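Local atomic coordinates of hypothetical membrane protein (Corynebacterium glutamicum, PDB entry 6JSA), a protein that binds heme through its C-terminal HtaA domain, the part described here, and probably passes it along the heme-uptake machinery of Corynebacteria. Residues F18-R23 with D39-Q44; G13-F18 with P152-D157. One frame throughout, in Å; residues are numbered along the deposited sequence.

In the fold
Both interactions fix the short helix 16-23, which carries the heme-binding residues S17 and Y21, to an otherwise mostly antiparallel beta domain. Interaction 2 comes first and last along the chain: G13-F18 meets P152-D157, the loop that leads from helix 140-145 to strand 159-165, 134 residues on. Interaction 1 falls within that span and ties F18-R23 to the turn between strands 37-39 and 42-53. The centres lie about 11 Å apart, F18 belongs to both, and Q19 NE2 probably joins them by a hydrogen bond to G13 O. The helix start and the residues after it are thus held by two different parts of the chain, linked through Q19, beside one heme.

Interaction 1: residues F18-R23 with D39-Q44; sequences FQNYIR and DNQQFQ. With HEM (protoporphyrin IX containing Fe), chain B.
Q19 reaches from the helix to the turn at Q41, its NE2 giving Q41 O a nearly straight hydrogen bond of 2.9 Å. CG lies anti to the carbonyl carbon (chi1 -72°) and the chain runs extended beyond it, which carries the amide clear of the helix. The acceptor lies almost in the plane of the Q19 amide, yet NE2 stands well above the Q41 carbonyl plane. The same NE2 is probably also hydrogen-bonded to G13 O and packs obliquely against the F43 ring, 3.9 Å from its CE2. The two glutamine amides are steeply inclined, 71° between planes. Water 1 joins their remaining ends: it donates to Q19 OE1 and N20 OD1 and accepts from Q41 NE2 and R23 NH2. Water 2 accepts from N20 ND2 and Q41 NE2, giving the exposed N20 a second link to the turn. That turn closes the hairpin of strands 37-39 and 42-53 through backbone bonds between D39 and Q42.

With CG of Y21 anti to the backbone N (chi1 161°), the phenol swings out to the heme and turns one face to the porphyrin, HEM C4D standing 3.5 Å above its plane. Y21 OH is the axial ligand of the iron at 2.1 Å and is also hydrogen-bonded to H72. F18 CD1 meets the heme methyl CMD at 3.7 Å. The helix thus carries the iron ligand on one side, while amides and water hold its other side to the turn; the H72 bond probably tunes the oxygen that the iron receives.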
loop_
_atom_site.group_PDB
_atom_site.type_symbol
_atom_site.label_atom_id
_atom_site.label_comp_id
_atom_site.label_asym_id
_atom_site.label_seq_id
_atom_site.Cartn_x
_atom_site.Cartn_y
_atom_site.Cartn_z
ATOM N N PHE A 18 2.750 -9.707 9.090
ATOM C CA PHE A 18 1.417 -9.269 9.496
ATOM C C PHE A 18 0.335 -10.201 8.959
ATOM O O PHE A 18 -0.591 -10.563 9.691
ATOM C CB PHE A 18 1.161 -7.828 9.049
ATOM C CG PHE A 18 -0.132 -7.258 9.562
ATOM C CD1 PHE A 18 -0.311 -7.063 10.925
ATOM C CD2 PHE A 18 -1.156 -6.915 8.696
ATOM C CE1 PHE A 18 -1.484 -6.529 11.422
ATOM C CE2 PHE A 18 -2.342 -6.377 9.180
ATOM C CZ PHE A 18 -2.506 -6.186 10.552
ATOM N N GLN A 19 0.440 -10.611 7.691
ATOM C CA GLN A 19 -0.506 -11.592 7.157
ATOM C C GLN A 19 -0.509 -12.855 8.003
ATOM O O GLN A 19 -1.570 -13.394 8.336
ATOM C CB GLN A 19 -0.128 -11.984 5.735
ATOM C CG GLN A 19 -0.373 -10.946 4.671
ATOM C CD GLN A 19 0.095 -11.447 3.319
ATOM O OE1 GLN A 19 0.080 -12.649 3.053
ATOM N NE2 GLN A 19 0.532 -10.535 2.468
ATOM N N ASN A 20 0.680 -13.360 8.327
ATOM C CA ASN A 20 0.764 -14.623 9.044
ATOM C C ASN A 20 0.261 -14.478 10.467
ATOM O O ASN A 20 -0.324 -15.418 11.011
ATOM C CB ASN A 20 2.200 -15.149 8.996
ATOM C CG ASN A 20 2.653 -15.451 7.578
ATOM O OD1 ASN A 20 1.825 -15.666 6.687
ATOM N ND2 ASN A 20 3.962 -15.478 7.360
ATOM N N TYR A 21 0.461 -13.304 11.065
ATOM C CA TYR A 21 -0.118 -13.013 12.370
ATOM C C TYR A 21 -1.641 -12.971 12.291
ATOM O O TYR A 21 -2.336 -13.603 13.099
ATOM C CB TYR A 21 0.452 -11.691 12.879
ATOM C CG TYR A 21 -0.349 -11.046 13.975
ATOM C CD1 TYR A 21 -0.423 -11.620 15.238
ATOM C CD2 TYR A 21 -1.027 -9.856 13.751
ATOM C CE1 TYR A 21 -1.151 -11.022 16.239
ATOM C CE2 TYR A 21 -1.752 -9.246 14.745
ATOM C CZ TYR A 21 -1.814 -9.841 15.984
ATOM O OH TYR A 21 -2.547 -9.253 16.964
ATOM N N ILE A 22 -2.181 -12.235 11.317
ATOM C CA ILE A 22 -3.633 -12.109 11.196
ATOM C C ILE A 22 -4.286 -13.481 11.064
ATOM O O ILE A 22 -5.305 -13.767 11.703
ATOM C CB ILE A 22 -3.999 -11.196 10.012
ATOM C CG1 ILE A 22 -3.663 -9.739 10.339
ATOM C CG2 ILE A 22 -5.462 -11.379 9.627
ATOM C CD1 ILE A 22 -4.538 -9.114 11.409
ATOM N N ARG A 23 -3.716 -14.347 10.228
ATOM C CA ARG A 23 -4.296 -15.658 9.962
ATOM C C ARG A 23 -3.865 -16.715 10.967
ATOM O O ARG A 23 -4.373 -17.840 10.911
ATOM C CB ARG A 23 -3.951 -16.105 8.535
ATOM C CG ARG A 23 -4.507 -15.155 7.478
ATOM C CD ARG A 23 -4.588 -15.778 6.097
ATOM N NE ARG A 23 -3.289 -15.881 5.437
ATOM C CZ ARG A 23 -3.138 -16.258 4.171
ATOM N NH1 ARG A 23 -4.204 -16.557 3.429
ATOM N NH2 ARG A 23 -1.926 -16.328 3.640
ATOM N N ASP A 39 -2.475 -13.004 -4.435
ATOM C CA ASP A 39 -1.667 -14.039 -5.067
ATOM C C ASP A 39 -0.221 -13.792 -4.659
ATOM O O ASP A 39 0.170 -12.642 -4.435
ATOM C CB ASP A 39 -1.789 -13.955 -6.597
ATOM C CG ASP A 39 -1.460 -15.261 -7.289
ATOM O OD1 ASP A 39 -1.646 -16.329 -6.673
ATOM O OD2 ASP A 39 -1.022 -15.209 -8.457
ATOM N N ASN A 40 0.564 -14.869 -4.564
ATOM C CA ASN A 40 1.974 -14.754 -4.175
ATOM C C ASN A 40 2.140 -14.036 -2.835
ATOM O O ASN A 40 3.115 -13.317 -2.625
ATOM C CB ASN A 40 2.811 -14.062 -5.266
ATOM C CG ASN A 40 4.305 -14.121 -4.989
ATOM O OD1 ASN A 40 4.838 -15.162 -4.615
ATOM N ND2 ASN A 40 4.984 -12.988 -5.152
ATOM N N GLN A 41 1.184 -14.201 -1.921
ATOM C CA GLN A 41 1.216 -13.512 -0.630
ATOM C C GLN A 41 1.292 -11.995 -0.804
ATOM O O GLN A 41 1.868 -11.284 0.026
ATOM C CB GLN A 41 2.309 -14.059 0.294
ATOM C CG GLN A 41 2.113 -15.526 0.572
ATOM C CD GLN A 41 3.238 -16.100 1.367
ATOM O OE1 GLN A 41 4.239 -16.554 0.812
ATOM N NE2 GLN A 41 3.085 -16.097 2.686
ATOM N N GLN A 42 0.706 -11.498 -1.893
ATOM C CA GLN A 42 0.667 -10.070 -2.181
ATOM C C GLN A 42 -0.750 -9.697 -2.574
ATOM O O GLN A 42 -1.371 -10.376 -3.401
ATOM C CB GLN A 42 1.617 -9.684 -3.320
ATOM C CG GLN A 42 3.071 -9.935 -3.010
ATOM C CD GLN A 42 3.948 -9.572 -4.181
ATOM O OE1 GLN A 42 3.956 -10.266 -5.196
ATOM N NE2 GLN A 42 4.667 -8.464 -4.063
ATOM N N PHE A 43 -1.256 -8.615 -1.999
ATOM C CA PHE A 43 -2.492 -8.034 -2.494
ATOM C C PHE A 43 -2.275 -7.474 -3.895
ATOM O O PHE A 43 -1.196 -6.968 -4.226
ATOM C CB PHE A 43 -3.018 -7.010 -1.491
ATOM C CG PHE A 43 -3.248 -7.624 -0.139
ATOM C CD1 PHE A 43 -4.373 -8.407 0.091
ATOM C CD2 PHE A 43 -2.302 -7.507 0.872
ATOM C CE1 PHE A 43 -4.574 -9.024 1.313
ATOM C CE2 PHE A 43 -2.491 -8.123 2.102
ATOM C CZ PHE A 43 -3.637 -8.881 2.329
ATOM N N GLN A 44 -3.294 -7.629 -4.741
ATOM C CA GLN A 44 -3.199 -7.373 -6.173
ATOM C C GLN A 44 -4.119 -6.208 -6.496
ATOM O O GLN A 44 -5.337 -6.288 -6.279
ATOM C CB GLN A 44 -3.613 -8.615 -6.968
ATOM C CG GLN A 44 -2.814 -9.870 -6.613
ATOM C CD GLN A 44 -1.414 -9.860 -7.190
ATOM O OE1 GLN A 44 -1.206 -9.428 -8.321
ATOM N NE2 GLN A 44 -0.449 -10.347 -6.425
HETATM C CHA HEM B . 1.514 -8.899 17.261
HETATM C CHB HEM B . -1.539 -9.495 20.961
HETATM C CHC HEM B . -4.500 -6.184 19.039
HETATM C CHD HEM B . -1.268 -5.313 15.556
HETATM C C1A HEM B . 0.928 -9.373 18.411
HETATM C C2A HEM B . 1.443 -10.447 19.238
HETATM C C3A HEM B . 0.606 -10.622 20.264
HETATM C C4A HEM B . -0.458 -9.642 20.122
HETATM C CMA HEM B . 0.725 -11.661 21.406
HETATM C CAA HEM B . 2.702 -11.261 18.906
HETATM C CBA HEM B . 2.267 -12.252 17.820
HETATM C CGA HEM B . 3.421 -13.076 17.312
HETATM O O1A HEM B . 4.591 -12.663 17.482
HETATM O O2A HEM B . 3.168 -14.148 16.712
HETATM C C1B HEM B . -2.639 -8.697 20.739
HETATM C C2B HEM B . -3.864 -8.691 21.510
HETATM C C3B HEM B . -4.685 -7.768 20.983
HETATM C C4B HEM B . -3.993 -7.174 19.855
HETATM C CMB HEM B . -4.097 -9.609 22.722
HETATM C CAB HEM B . -6.113 -7.337 21.392
HETATM C CBB HEM B . -6.863 -7.915 22.339
HETATM C C1C HEM B . -3.873 -5.628 17.945
HETATM C C2C HEM B . -4.372 -4.510 17.174
HETATM C C3C HEM B . -3.501 -4.279 16.188
HETATM C C4C HEM B . -2.401 -5.222 16.330
HETATM C CMC HEM B . -5.698 -3.764 17.433
HETATM C CAC HEM B . -3.642 -3.171 15.118
HETATM C CBC HEM B . -3.339 -3.413 13.832
HETATM C C1D HEM B . -0.230 -6.193 15.737
HETATM C C2D HEM B . 0.957 -6.254 14.919
HETATM C C3D HEM B . 1.725 -7.239 15.382
HETATM C C4D HEM B . 1.044 -7.849 16.505
HETATM C CMD HEM B . 1.256 -5.322 13.734
HETATM C CAD HEM B . 3.086 -7.690 14.810
HETATM C CBD HEM B . 2.812 -8.842 13.832
HETATM C CGD HEM B . 4.097 -9.253 13.161
HETATM O O1D HEM B . 4.855 -10.072 13.739
HETATM O O2D HEM B . 4.367 -8.759 12.037
HETATM N NA HEM B . -0.238 -8.899 18.977
HETATM N NB HEM B . -2.756 -7.767 19.727
HETATM N NC HEM B . -2.662 -6.038 17.407
HETATM N ND HEM B . -0.152 -7.182 16.703
HETATM FE FE HEM B . -1.604 -7.678 18.031
HETATM O O HOH W 1 0.734 -15.113 4.131
HETATM O O HOH W 2 5.161 -16.318 4.762
#

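Interaction 2: residues G13-F18 with P152-D157; sequences GVKASF and PGTQLD. With HEM (protoporphyrin IX containing Fe), chain B.
D157 aims its carboxylate at the start of helix 16-23, OD1 accepting from A16 N at 2.8 Å while OD2 lies beside G13 CA. With CG anti to the carbonyl carbon (chi1 -83°), the carboxylate turns toward the helix start, and the A16 N-H meets OD1 from above its plane, 37° out of it. The D157 backbone is gripped as well: its N donates to V14 O at 2.9 Å. L156 CB packs against the same oxygen, 3.2 Å from V14 O, whereas the V14 side chain turns from the loop and packs on F146.

K15 occupies the N-cap position, but the carboxylate that meets the first helical N-H is that of D157, brought from the far end of the chain by the loop before strand 159-165. Such a charge near a helix start probably suits the helix dipole.

The K15 chain crosses that of L156 at about a right angle, with K15 CD 4.1 Å from L156 CD2. K15 CE passes Q155 O at 3.6 Å, and a bend at the last torsion (chi4 -40°) brings NZ to S17 OG, 2.8 Å away. Water 3 accepts from NZ and donates to Q155 O, linking the ammonium group to the loop. S17 OG in turn donates to heme propionate oxygen O2D at 2.6 Å; Y150, on which K15 packs, is also hydrogen-bonded to the heme.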
loop_
_atom_site.group_PDB
_atom_site.type_symbol
_atom_site.label_atom_id
_atom_site.label_comp_id
_atom_site.label_asym_id
_atom_site.label_seq_id
_atom_site.Cartn_x
_atom_site.Cartn_y
_atom_site.Cartn_z
ATOM N N GLY A 13 2.146 -6.941 -0.323
ATOM C CA GLY A 13 1.572 -7.764 0.718
ATOM C C GLY A 13 1.284 -7.075 2.034
ATOM O O GLY A 13 0.835 -7.745 2.970
ATOM N N VAL A 14 1.495 -5.761 2.121
ATOM C CA VAL A 14 1.460 -4.993 3.364
ATOM C C VAL A 14 2.668 -5.383 4.204
ATOM O O VAL A 14 3.664 -4.653 4.237
ATOM C CB VAL A 14 0.121 -5.074 4.125
ATOM C CG1 VAL A 14 0.180 -4.184 5.355
ATOM C CG2 VAL A 14 -1.024 -4.638 3.206
ATOM N N LYS A 15 2.609 -6.543 4.858
ATOM C CA LYS A 15 3.793 -7.121 5.489
ATOM C C LYS A 15 3.536 -8.608 5.661
ATOM O O LYS A 15 2.496 -8.991 6.205
ATOM C CB LYS A 15 4.082 -6.475 6.850
ATOM C CG LYS A 15 5.457 -6.820 7.420
ATOM C CD LYS A 15 5.692 -6.078 8.722
ATOM C CE LYS A 15 7.110 -6.222 9.286
ATOM N NZ LYS A 15 7.724 -7.566 9.179
ATOM N N ALA A 16 4.467 -9.447 5.192
ATOM C CA ALA A 16 4.224 -10.889 5.242
ATOM C C ALA A 16 3.979 -11.362 6.670
ATOM O O ALA A 16 3.063 -12.159 6.924
ATOM C CB ALA A 16 5.386 -11.655 4.619
ATOM N N SER A 17 4.781 -10.879 7.624
ATOM C CA SER A 17 4.596 -11.321 9.000
ATOM C C SER A 17 3.258 -10.851 9.561
ATOM O O SER A 17 2.682 -11.518 10.426
ATOM C CB SER A 17 5.776 -10.880 9.872
ATOM O OG SER A 17 5.847 -9.473 9.979
ATOM N N PHE A 18 2.750 -9.707 9.090
ATOM C CA PHE A 18 1.417 -9.269 9.496
ATOM C C PHE A 18 0.335 -10.201 8.959
ATOM O O PHE A 18 -0.591 -10.563 9.691
ATOM C CB PHE A 18 1.161 -7.828 9.049
ATOM C CG PHE A 18 -0.132 -7.258 9.562
ATOM C CD1 PHE A 18 -0.311 -7.063 10.925
ATOM C CD2 PHE A 18 -1.156 -6.915 8.696
ATOM C CE1 PHE A 18 -1.484 -6.529 11.422
ATOM C CE2 PHE A 18 -2.342 -6.377 9.180
ATOM C CZ PHE A 18 -2.506 -6.186 10.552
ATOM N N PRO A 152 7.985 3.572 13.752
ATOM C CA PRO A 152 8.240 4.313 12.511
ATOM C C PRO A 152 9.593 3.929 11.923
ATOM O O PRO A 152 10.591 3.807 12.636
ATOM C CB PRO A 152 8.222 5.777 12.965
ATOM C CG PRO A 152 7.372 5.780 14.209
ATOM C CD PRO A 152 7.676 4.466 14.888
ATOM N N GLY A 153 9.615 3.715 10.610
ATOM C CA GLY A 153 10.816 3.282 9.930
ATOM C C GLY A 153 10.939 1.788 9.746
ATOM O O GLY A 153 11.834 1.340 9.018
ATOM N N THR A 154 10.071 1.000 10.372
ATOM C CA THR A 154 10.043 -0.435 10.125
ATOM C C THR A 154 9.821 -0.695 8.641
ATOM O O THR A 154 9.023 -0.019 7.984
ATOM C CB THR A 154 8.910 -1.064 10.945
ATOM O OG1 THR A 154 9.231 -0.972 12.336
ATOM C CG2 THR A 154 8.684 -2.543 10.591
ATOM N N GLN A 155 10.547 -1.672 8.105
ATOM C CA GLN A 155 10.387 -2.052 6.708
ATOM C C GLN A 155 9.158 -2.942 6.556
ATOM O O GLN A 155 9.065 -4.002 7.184
ATOM C CB GLN A 155 11.626 -2.803 6.233
ATOM C CG GLN A 155 12.908 -2.002 6.341
ATOM C CD GLN A 155 12.850 -0.694 5.568
ATOM O OE1 GLN A 155 12.714 0.390 6.151
ATOM N NE2 GLN A 155 12.964 -0.784 4.252
ATOM N N LEU A 156 8.230 -2.524 5.706
ATOM C CA LEU A 156 7.073 -3.334 5.366
ATOM C C LEU A 156 7.449 -4.231 4.185
ATOM O O LEU A 156 8.611 -4.295 3.782
ATOM C CB LEU A 156 5.877 -2.432 5.074
ATOM C CG LEU A 156 5.453 -1.487 6.204
ATOM C CD1 LEU A 156 4.190 -0.739 5.793
ATOM C CD2 LEU A 156 5.255 -2.227 7.538
ATOM N N ASP A 157 6.480 -4.943 3.609
ATOM C CA ASP A 157 6.752 -5.628 2.357
ATOM C C ASP A 157 7.112 -4.594 1.294
ATOM O O ASP A 157 6.574 -3.482 1.290
ATOM C CB ASP A 157 5.496 -6.339 1.855
ATOM C CG ASP A 157 5.262 -7.705 2.481
ATOM O OD1 ASP A 157 6.116 -8.220 3.227
ATOM O OD2 ASP A 157 4.178 -8.270 2.206
HETATM C CHA HEM B . 1.514 -8.899 17.261
HETATM C CHB HEM B . -1.539 -9.495 20.961
HETATM C CHC HEM B . -4.500 -6.184 19.039
HETATM C CHD HEM B . -1.268 -5.313 15.556
HETATM C C1A HEM B . 0.928 -9.373 18.411
HETATM C C2A HEM B . 1.443 -10.447 19.238
HETATM C C3A HEM B . 0.606 -10.622 20.264
HETATM C C4A HEM B . -0.458 -9.642 20.122
HETATM C CMA HEM B . 0.725 -11.661 21.406
HETATM C CAA HEM B . 2.702 -11.261 18.906
HETATM C CBA HEM B . 2.267 -12.252 17.820
HETATM C CGA HEM B . 3.421 -13.076 17.312
HETATM O O1A HEM B . 4.591 -12.663 17.482
HETATM O O2A HEM B . 3.168 -14.148 16.712
HETATM C C1B HEM B . -2.639 -8.697 20.739
HETATM C C2B HEM B . -3.864 -8.691 21.510
HETATM C C3B HEM B . -4.685 -7.768 20.983
HETATM C C4B HEM B . -3.993 -7.174 19.855
HETATM C CMB HEM B . -4.097 -9.609 22.722
HETATM C CAB HEM B . -6.113 -7.337 21.392
HETATM C CBB HEM B . -6.863 -7.915 22.339
HETATM C C1C HEM B . -3.873 -5.628 17.945
HETATM C C2C HEM B . -4.372 -4.510 17.174
HETATM C C3C HEM B . -3.501 -4.279 16.188
HETATM C C4C HEM B . -2.401 -5.222 16.330
HETATM C CMC HEM B . -5.698 -3.764 17.433
HETATM C CAC HEM B . -3.642 -3.171 15.118
HETATM C CBC HEM B . -3.339 -3.413 13.832
HETATM C C1D HEM B . -0.230 -6.193 15.737
HETATM C C2D HEM B . 0.957 -6.254 14.919
HETATM C C3D HEM B . 1.725 -7.239 15.382
HETATM C C4D HEM B . 1.044 -7.849 16.505
HETATM C CMD HEM B . 1.256 -5.322 13.734
HETATM C CAD HEM B . 3.086 -7.690 14.810
HETATM C CBD HEM B . 2.812 -8.842 13.832
HETATM C CGD HEM B . 4.097 -9.253 13.161
HETATM O O1D HEM B . 4.855 -10.072 13.739
HETATM O O2D HEM B . 4.367 -8.759 12.037
HETATM N NA HEM B . -0.238 -8.899 18.977
HETATM N NB HEM B . -2.756 -7.767 19.727
HETATM N NC HEM B . -2.662 -6.038 17.407
HETATM N ND HEM B . -0.152 -7.182 16.703
HETATM FE FE HEM B . -1.604 -7.678 18.031
HETATM O O HOH W 3 8.977 -6.754 6.642
#